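Aldehyde Dehydrogenase (Burkholderia cenocepacia, PDB 4O6R) probably oxidises aldehydes to carboxylic acids with NAD(P)+ as cofactor, and is seen here with adenosine monophosphate bound. Local coordinates at residues S95-H100 and T185-L190. Sequence-based numbering, arbitrary orientation.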
loop_
_atom_site.group_PDB
_atom_site.type_symbol
_atom_site.label_atom_id
_atom_site.label_comp_id
_atom_site.label_asym_id
_atom_site.label_seq_id
_atom_site.Cartn_x
_atom_site.Cartn_y
_atom_site.Cartn_z
ATOM N N SER A 95 11.280 -37.646 -4.334
ATOM C CA SER A 95 11.764 -38.619 -3.339
ATOM C C SER A 95 12.944 -39.454 -3.832
ATOM O O SER A 95 13.864 -39.723 -3.078
ATOM C CB SER A 95 10.642 -39.553 -2.849
ATOM O OG SER A 95 9.691 -38.816 -2.078
ATOM N N LEU A 96 12.908 -39.865 -5.087
ATOM C CA LEU A 96 13.964 -40.687 -5.665
ATOM C C LEU A 96 15.304 -39.943 -5.650
ATOM O O LEU A 96 16.335 -40.514 -5.296
ATOM C CB LEU A 96 13.597 -41.056 -7.099
ATOM C CG LEU A 96 14.451 -42.092 -7.810
ATOM C CD1 LEU A 96 14.265 -43.479 -7.215
ATOM C CD2 LEU A 96 14.129 -42.108 -9.304
ATOM N N ASP A 97 15.246 -38.669 -6.005
ATOM C CA ASP A 97 16.407 -37.811 -6.207
ATOM C C ASP A 97 16.945 -37.232 -4.891
ATOM O O ASP A 97 18.145 -37.111 -4.695
ATOM C CB ASP A 97 15.946 -36.656 -7.130
ATOM C CG ASP A 97 17.080 -35.939 -7.810
ATOM O OD1 ASP A 97 18.242 -36.394 -7.703
ATOM O OD2 ASP A 97 16.789 -34.917 -8.466
ATOM N N THR A 98 16.055 -36.858 -3.990
ATOM C CA THR A 98 16.451 -36.120 -2.793
ATOM C C THR A 98 16.574 -36.966 -1.541
ATOM O O THR A 98 17.275 -36.581 -0.628
ATOM C CB THR A 98 15.427 -35.049 -2.436
ATOM O OG1 THR A 98 14.164 -35.671 -2.155
ATOM C CG2 THR A 98 15.299 -34.067 -3.546
ATOM N N GLY A 99 15.868 -38.099 -1.500
ATOM C CA GLY A 99 15.742 -38.871 -0.286
ATOM C C GLY A 99 14.588 -38.471 0.625
ATOM O O GLY A 99 14.399 -39.104 1.652
ATOM N N HIS A 100 13.828 -37.435 0.300
ATOM C CA HIS A 100 12.699 -37.063 1.134
ATOM C C HIS A 100 11.740 -38.231 1.181
ATOM O O HIS A 100 11.464 -38.807 0.133
ATOM C CB HIS A 100 11.939 -35.903 0.550
ATOM C CG HIS A 100 12.730 -34.637 0.432
ATOM N ND1 HIS A 100 12.175 -33.464 -0.035
ATOM C CD2 HIS A 100 14.038 -34.372 0.653
ATOM C CE1 HIS A 100 13.099 -32.524 -0.078
ATOM N NE2 HIS A 100 14.240 -33.043 0.350
ATOM N N THR A 185 20.419 -32.703 -7.314
ATOM C CA THR A 185 18.993 -33.035 -7.320
ATOM C C THR A 185 18.265 -32.247 -8.408
ATOM O O THR A 185 17.437 -31.385 -8.101
ATOM C CB THR A 185 18.332 -32.662 -5.971
ATOM O OG1 THR A 185 18.517 -31.255 -5.709
ATOM C CG2 THR A 185 18.913 -33.465 -4.854
ATOM N N PRO A 186 18.604 -32.483 -9.686
ATOM C CA PRO A 186 18.080 -31.594 -10.737
ATOM C C PRO A 186 16.766 -32.070 -11.352
ATOM O O PRO A 186 16.187 -31.387 -12.182
ATOM C CB PRO A 186 19.164 -31.675 -11.808
ATOM C CG PRO A 186 19.656 -33.081 -11.694
ATOM C CD PRO A 186 19.705 -33.322 -10.195
ATOM N N LEU A 187 16.328 -33.262 -11.002
ATOM C CA LEU A 187 15.352 -33.939 -11.861
ATOM C C LEU A 187 13.935 -33.327 -11.831
ATOM O O LEU A 187 13.298 -33.157 -12.884
ATOM C CB LEU A 187 15.328 -35.421 -11.547
ATOM C CG LEU A 187 16.654 -36.141 -11.826
ATOM C CD1 LEU A 187 16.573 -37.583 -11.407
ATOM C CD2 LEU A 187 17.029 -36.047 -13.300
ATOM N N SER A 188 13.456 -32.947 -10.652
ATOM C CA SER A 188 12.108 -32.388 -10.547
ATOM C C SER A 188 12.012 -31.019 -11.244
ATOM O O SER A 188 10.980 -30.692 -11.829
ATOM C CB SER A 188 11.668 -32.363 -9.074
ATOM O OG SER A 188 12.437 -31.423 -8.345
ATOM N N THR A 189 13.105 -30.256 -11.261
ATOM C CA THR A 189 13.153 -28.976 -11.928
ATOM C C THR A 189 12.988 -29.102 -13.441
ATOM O O THR A 189 12.312 -28.305 -14.086
ATOM C CB THR A 189 14.484 -28.266 -11.606
ATOM O OG1 THR A 189 14.574 -28.090 -10.198
ATOM C CG2 THR A 189 14.539 -26.903 -12.274
ATOM N N LEU A 190 13.617 -30.124 -14.000
ATOM C CA LEU A 190 13.468 -30.429 -15.407
ATOM C C LEU A 190 12.011 -30.845 -15.733
ATOM O O LEU A 190 11.500 -30.523 -16.791
ATOM C CB LEU A 190 14.485 -31.503 -15.806
ATOM C CG LEU A 190 15.944 -31.078 -15.658
ATOM C CD1 LEU A 190 16.861 -32.168 -16.173
ATOM C CD2 LEU A 190 16.216 -29.813 -16.457
HETATM O O HOH W 1 14.585 -33.469 -7.964
#
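OD2 of D97 is gripped twice at the first turn of helix 187-199. The backbone N of L187 reaches it at 3.1 Å with an N-H...O angle of 162°, arriving nearly in line with the carboxylate C-O bond. A water donates to the same oxygen at 2.7 Å and in turn accepts from the backbone N of S188, 3.0 Å away, so two successive amides of the helix start are served by one carboxylate oxygen, one directly and one through water. The negative charge thus sits where the amino end of a helix would be expected to stabilise it. D97 gets there by holding CG anti to its own N (chi1 -161°), which sends the carboxylate out from helix 87-98; its OD1 comes to rest 3.5 Å from CA of T185. CB of L187 packs on OD2 at 3.4 Å. Within what is, as in other aldehyde dehydrogenases, probably the coenzyme-binding domain, the contact joins the C-terminal end of helix 87-98 to the start of helix 187-199, which follows strand 176-180; E183, just upstream, contacts the bound AMP. Next to the polar link, the methyls CG2 of T98 and T185 meet at 3.9 Å, their side chains roughly perpendicular, with P159 touching both. T98 turns its hydroxyl the other way: OG1 bonds to the carbonyl of E94 and accepts from N of H100 at 3.0 Å, an ST turn across G99, the first residue to leave helical angles, with positive phi. E94 also reaches across through OE1 to the hydroxyl of S188.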